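Uncharacterized protein (Chondromyces crocatus, PDB 6I86) is of unknown function but is encoded in the crocagin gene cluster and probably takes part in the biosynthesis of this ribosomally made peptide product. Local coordinates at residues Ile10-Ser24 / Ile88-Glu102. Sequence-based numbering, arbitrary orientation.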
loop_
_atom_site.group_PDB
_atom_site.type_symbol
_atom_site.label_atom_id
_atom_site.label_comp_id
_atom_site.label_asym_id
_atom_site.label_seq_id
_atom_site.Cartn_x
_atom_site.Cartn_y
_atom_site.Cartn_z
ATOM N N ILE A 10 -5.905 6.313 -2.103
ATOM C CA ILE A 10 -4.843 7.262 -2.409
ATOM C C ILE A 10 -4.480 7.126 -3.880
ATOM O O ILE A 10 -4.589 6.050 -4.478
ATOM C CB ILE A 10 -3.591 7.063 -1.527
ATOM C CG1 ILE A 10 -2.988 5.674 -1.742
ATOM C CG2 ILE A 10 -3.927 7.285 -0.058
ATOM C CD1 ILE A 10 -1.679 5.461 -1.011
ATOM N N ILE A 11 -4.052 8.239 -4.466
ATOM C CA ILE A 11 -3.533 8.277 -5.827
ATOM C C ILE A 11 -2.147 8.895 -5.755
ATOM O O ILE A 11 -1.997 10.037 -5.305
ATOM C CB ILE A 11 -4.441 9.077 -6.771
ATOM C CG1 ILE A 11 -5.863 8.515 -6.765
ATOM C CG2 ILE A 11 -3.877 9.073 -8.181
ATOM C CD1 ILE A 11 -6.827 9.309 -7.614
ATOM N N LEU A 12 -1.135 8.143 -6.179
ATOM C CA LEU A 12 0.230 8.638 -6.093
ATOM C C LEU A 12 1.027 8.142 -7.293
ATOM O O LEU A 12 0.691 7.101 -7.866
ATOM C CB LEU A 12 0.921 8.198 -4.791
ATOM C CG LEU A 12 0.646 6.873 -4.068
ATOM C CD1 LEU A 12 0.546 5.677 -5.004
ATOM C CD2 LEU A 12 1.745 6.648 -3.045
ATOM N N PRO A 13 2.069 8.865 -7.683
ATOM C CA PRO A 13 2.973 8.344 -8.713
ATOM C C PRO A 13 3.988 7.382 -8.120
ATOM O O PRO A 13 4.328 7.445 -6.936
ATOM C CB PRO A 13 3.658 9.608 -9.243
ATOM C CG PRO A 13 3.716 10.510 -8.041
ATOM C CD PRO A 13 2.464 10.211 -7.233
ATOM N N ALA A 14 4.477 6.484 -8.972
ATOM C CA ALA A 14 5.487 5.521 -8.562
ATOM C C ALA A 14 6.120 4.912 -9.803
ATOM O O ALA A 14 5.447 4.690 -10.813
ATOM C CB ALA A 14 4.894 4.421 -7.674
ATOM N N SER A 15 7.425 4.649 -9.713
ATOM C CA SER A 15 8.153 3.987 -10.784
ATOM C C SER A 15 8.501 2.538 -10.478
ATOM O O SER A 15 8.660 1.751 -11.415
ATOM C CB SER A 15 9.445 4.754 -11.107
ATOM O OG SER A 15 10.337 4.755 -10.005
ATOM N N THR A 16 8.617 2.164 -9.203
ATOM C CA THR A 16 8.959 0.793 -8.843
ATOM C C THR A 16 8.155 0.302 -7.643
ATOM O O THR A 16 7.376 -0.648 -7.763
ATOM C CB THR A 16 10.459 0.663 -8.548
ATOM O OG1 THR A 16 10.861 1.694 -7.636
ATOM C CG2 THR A 16 11.283 0.777 -9.821
ATOM N N TRP A 17 8.331 0.935 -6.484
ATOM C CA TRP A 17 7.771 0.439 -5.234
ATOM C C TRP A 17 6.894 1.487 -4.561
ATOM O O TRP A 17 7.317 2.631 -4.367
ATOM C CB TRP A 17 8.879 0.017 -4.268
ATOM C CG TRP A 17 9.625 -1.209 -4.681
ATOM C CD1 TRP A 17 9.319 -2.058 -5.705
ATOM C CD2 TRP A 17 10.798 -1.739 -4.058
ATOM N NE1 TRP A 17 10.236 -3.079 -5.763
ATOM C CE2 TRP A 17 11.156 -2.906 -4.761
ATOM C CE3 TRP A 17 11.585 -1.336 -2.976
ATOM C CZ2 TRP A 17 12.267 -3.674 -4.416
ATOM C CZ3 TRP A 17 12.686 -2.098 -2.634
ATOM C CH2 TRP A 17 13.017 -3.254 -3.352
ATOM N N ILE A 18 5.679 1.082 -4.195
ATOM C CA ILE A 18 4.851 1.800 -3.235
ATOM C C ILE A 18 4.952 1.059 -1.910
ATOM O O ILE A 18 4.832 -0.172 -1.871
ATOM C CB ILE A 18 3.390 1.895 -3.709
ATOM C CG1 ILE A 18 3.314 2.613 -5.056
ATOM C CG2 ILE A 18 2.542 2.615 -2.677
ATOM C CD1 ILE A 18 2.015 2.390 -5.804
ATOM N N LEU A 19 5.187 1.795 -0.826
ATOM C CA LEU A 19 5.488 1.200 0.470
ATOM C C LEU A 19 4.452 1.628 1.498
ATOM O O LEU A 19 4.157 2.820 1.629
ATOM C CB LEU A 19 6.893 1.598 0.936
ATOM C CG LEU A 19 8.029 1.293 -0.042
ATOM C CD1 LEU A 19 9.307 1.996 0.390
ATOM C CD2 LEU A 19 8.255 -0.208 -0.171
ATOM N N PHE A 20 3.910 0.655 2.227
ATOM C CA PHE A 20 2.931 0.884 3.280
ATOM C C PHE A 20 3.547 0.509 4.618
ATOM O O PHE A 20 4.180 -0.541 4.736
ATOM C CB PHE A 20 1.663 0.052 3.064
ATOM C CG PHE A 20 0.710 0.633 2.065
ATOM C CD1 PHE A 20 1.163 1.391 1.002
ATOM C CD2 PHE A 20 -0.648 0.421 2.197
ATOM C CE1 PHE A 20 0.279 1.923 0.088
ATOM C CE2 PHE A 20 -1.531 0.950 1.288
ATOM C CZ PHE A 20 -1.070 1.703 0.231
ATOM N N PHE A 21 3.347 1.352 5.629
ATOM C CA PHE A 21 3.984 1.112 6.918
ATOM C C PHE A 21 3.325 1.969 7.987
ATOM O O PHE A 21 2.605 2.928 7.690
ATOM C CB PHE A 21 5.489 1.406 6.862
ATOM C CG PHE A 21 5.830 2.673 6.127
ATOM C CD1 PHE A 21 5.912 3.884 6.800
ATOM C CD2 PHE A 21 6.058 2.657 4.759
ATOM C CE1 PHE A 21 6.227 5.050 6.120
ATOM C CE2 PHE A 21 6.363 3.823 4.075
ATOM C CZ PHE A 21 6.448 5.019 4.756
ATOM N N ASP A 22 3.589 1.606 9.240
ATOM C CA ASP A 22 3.150 2.419 10.364
ATOM C C ASP A 22 3.918 3.733 10.378
ATOM O O ASP A 22 5.094 3.788 10.009
ATOM C CB ASP A 22 3.358 1.666 11.676
ATOM C CG ASP A 22 2.678 2.340 12.852
ATOM O OD1 ASP A 22 3.239 3.319 13.383
ATOM O OD2 ASP A 22 1.581 1.891 13.245
ATOM N N ALA A 23 3.240 4.800 10.807
ATOM C CA ALA A 23 3.858 6.122 10.796
ATOM C C ALA A 23 5.092 6.178 11.686
ATOM O O ALA A 23 5.987 6.998 11.453
ATOM C CB ALA A 23 2.842 7.176 11.231
ATOM N N SER A 24 5.159 5.323 12.704
ATOM C CA SER A 24 6.292 5.276 13.618
ATOM C C SER A 24 7.446 4.431 13.094
ATOM O O SER A 24 8.495 4.374 13.745
ATOM C CB SER A 24 5.842 4.741 14.982
ATOM O OG SER A 24 5.460 3.379 14.893
ATOM N N ILE A 88 1.127 -7.180 8.394
ATOM C CA ILE A 88 1.770 -5.932 8.787
ATOM C C ILE A 88 1.523 -5.706 10.272
ATOM O O ILE A 88 0.450 -6.019 10.797
ATOM C CB ILE A 88 1.275 -4.740 7.938
ATOM C CG1 ILE A 88 2.256 -3.571 8.054
ATOM C CG2 ILE A 88 -0.128 -4.301 8.353
ATOM C CD1 ILE A 88 1.941 -2.421 7.133
ATOM N N VAL A 89 2.543 -5.181 10.948
ATOM C CA VAL A 89 2.448 -4.764 12.341
ATOM C C VAL A 89 2.360 -3.246 12.371
ATOM O O VAL A 89 3.182 -2.556 11.754
ATOM C CB VAL A 89 3.651 -5.261 13.160
ATOM C CG1 VAL A 89 3.547 -4.789 14.604
ATOM C CG2 VAL A 89 3.745 -6.775 13.098
ATOM N N LEU A 90 1.363 -2.723 13.084
ATOM C CA LEU A 90 1.113 -1.285 13.166
ATOM C C LEU A 90 1.118 -0.875 14.632
ATOM O O LEU A 90 0.063 -0.862 15.288
ATOM C CB LEU A 90 -0.208 -0.923 12.492
ATOM C CG LEU A 90 -0.295 -1.240 10.997
ATOM C CD1 LEU A 90 -1.719 -1.069 10.490
ATOM C CD2 LEU A 90 0.668 -0.374 10.197
ATOM N N PRO A 91 2.281 -0.529 15.187
ATOM C CA PRO A 91 2.345 -0.211 16.624
ATOM C C PRO A 91 1.519 0.998 17.029
ATOM O O PRO A 91 1.049 1.056 18.172
ATOM C CB PRO A 91 3.844 0.024 16.861
ATOM C CG PRO A 91 4.526 -0.691 15.734
ATOM C CD PRO A 91 3.613 -0.560 14.561
ATOM N N SER A 92 1.325 1.968 16.134
ATOM C CA SER A 92 0.495 3.130 16.422
ATOM C C SER A 92 -0.857 3.091 15.728
ATOM O O SER A 92 -1.734 3.893 16.070
ATOM C CB SER A 92 1.225 4.424 16.023
ATOM O OG SER A 92 1.247 4.585 14.615
ATOM N N GLY A 93 -1.052 2.186 14.771
ATOM C CA GLY A 93 -2.278 2.138 14.008
ATOM C C GLY A 93 -2.367 3.135 12.876
ATOM O O GLY A 93 -3.342 3.093 12.113
ATOM N N ARG A 94 -1.387 4.026 12.735
ATOM C CA ARG A 94 -1.394 5.035 11.680
ATOM C C ARG A 94 -0.701 4.453 10.453
ATOM O O ARG A 94 0.529 4.378 10.394
ATOM C CB ARG A 94 -0.714 6.313 12.155
ATOM C CG ARG A 94 -1.163 7.547 11.406
ATOM C CD ARG A 94 -0.436 8.783 11.886
ATOM N NE ARG A 94 -0.317 9.769 10.819
ATOM C CZ ARG A 94 -1.295 10.594 10.464
ATOM N NH1 ARG A 94 -2.459 10.552 11.100
ATOM N NH2 ARG A 94 -1.112 11.466 9.481
ATOM N N LEU A 95 -1.497 4.040 9.471
ATOM C CA LEU A 95 -0.984 3.470 8.232
ATOM C C LEU A 95 -0.698 4.597 7.246
ATOM O O LEU A 95 -1.593 5.383 6.919
ATOM C CB LEU A 95 -1.990 2.483 7.645
ATOM C CG LEU A 95 -1.604 1.801 6.338
ATOM C CD1 LEU A 95 -0.427 0.862 6.555
ATOM C CD2 LEU A 95 -2.799 1.058 5.774
ATOM N N VAL A 96 0.550 4.680 6.783
ATOM C CA VAL A 96 0.976 5.713 5.849
ATOM C C VAL A 96 1.727 5.062 4.695
ATOM O O VAL A 96 2.127 3.897 4.758
ATOM C CB VAL A 96 1.861 6.786 6.517
ATOM C CG1 VAL A 96 1.147 7.414 7.698
ATOM C CG2 VAL A 96 3.163 6.173 6.963
ATOM N N ALA A 97 1.933 5.845 3.639
ATOM C CA ALA A 97 2.511 5.337 2.407
ATOM C C ALA A 97 3.580 6.284 1.884
ATOM O O ALA A 97 3.490 7.504 2.053
ATOM C CB ALA A 97 1.436 5.130 1.332
ATOM N N CYS A 98 4.595 5.702 1.245
ATOM C CA CYS A 98 5.599 6.458 0.513
ATOM C C CYS A 98 5.982 5.659 -0.728
ATOM O O CYS A 98 5.426 4.592 -0.998
ATOM C CB CYS A 98 6.812 6.767 1.397
ATOM S SG CYS A 98 8.076 5.485 1.439
ATOM N N THR A 99 6.922 6.198 -1.501
ATOM C CA THR A 99 7.513 5.495 -2.630
ATOM C C THR A 99 9.026 5.634 -2.543
ATOM O O THR A 99 9.552 6.458 -1.791
ATOM C CB THR A 99 7.013 6.035 -3.982
ATOM O OG1 THR A 99 7.673 7.270 -4.279
ATOM C CG2 THR A 99 5.501 6.257 -3.967
ATOM N N THR A 100 9.734 4.811 -3.317
ATOM C CA THR A 100 11.174 5.000 -3.428
ATOM C C THR A 100 11.525 6.253 -4.218
ATOM O O THR A 100 12.684 6.681 -4.188
ATOM C CB THR A 100 11.832 3.774 -4.067
ATOM O OG1 THR A 100 11.150 3.435 -5.281
ATOM C CG2 THR A 100 11.790 2.589 -3.111
ATOM N N ASP A 101 10.554 6.850 -4.914
ATOM C CA ASP A 101 10.773 8.133 -5.572
ATOM C C ASP A 101 10.618 9.294 -4.593
ATOM O O ASP A 101 11.360 10.280 -4.674
ATOM C CB ASP A 101 9.807 8.298 -6.748
ATOM C CG ASP A 101 9.924 7.179 -7.766
ATOM O OD1 ASP A 101 11.064 6.813 -8.118
ATOM O OD2 ASP A 101 8.878 6.675 -8.230
ATOM N N GLU A 102 9.661 9.195 -3.667
ATOM C CA GLU A 102 9.372 10.247 -2.691
ATOM C C GLU A 102 9.352 9.635 -1.297
ATOM O O GLU A 102 8.282 9.344 -0.747
ATOM C CB GLU A 102 8.046 10.943 -3.001
ATOM C CG GLU A 102 7.916 11.420 -4.435
ATOM C CD GLU A 102 6.644 12.207 -4.675
ATOM O OE1 GLU A 102 6.501 13.296 -4.082
ATOM O OE2 GLU A 102 5.789 11.737 -5.453
HETATM O O HOH W 1 6.324 8.905 -5.776
HETATM O O HOH W 2 8.853 3.825 -6.822
HETATM O O HOH W 3 4.980 -0.867 10.474
#
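Asp-22 reaches across to the turn 91-93 and holds it with both carboxylate oxygens. Asp-22 OD1 accepts from Ser-92 OG at 2.7 Å, on the syn side. Asp-22 OD2 takes the backbone N of Ser-92 at 2.9 Å, from 35° out of the carboxylate plane, and more weakly that of Gly-93. CG stands anti to the backbone N (chi1 -169°), which carries the carboxylate over to this turn. Ser-24 steadies the same group: its N closes an Asx turn on OD1, and its OG meets OD1 from above the plane. With an alanine here, Ser-92 OG and the Ser-92 amide would probably lose their acceptor, and the turn would be likely to shift.

Next to this turn, strands 17-22 and 94-99 pair antiparallel. Leu-19 with Cys-98 and Phe-21 with Val-96 are the hydrogen-bonded pairs. The Phe-21 ring lies with one face over Val-96 O, 4.0 Å from the ring plane. Phe-21 CE1 touches Val-96 CG2 at 3.4 Å. Cys-98 SG sits at the ring edge, 3.6 Å from Phe-21 CE2, a sulfur-aromatic contact. On the other face of the sheet, Phe-20 CE1 packs on Ala-97 CB at 3.6 Å.

At the far end, Asp-101 grips Ser-15: OD2 accepts from its N and OD1 from its OG, the latter at 2.9 Å. A water links Pro-13 O, Thr-99 OG1 and Glu-102 OE2. Thr-99 OG1 also accepts from Glu-102 N, an ST motif that shapes the chain after the strand.

The pair forms the middle of a four-stranded antiparallel sheet, between strands 51-55 and 107-111. Phe-20 and Leu-95 reach Val-64 and Cys-66 of strand 60-69, in the five-stranded mixed sheet to which strands 4-14 and 82-90 belong.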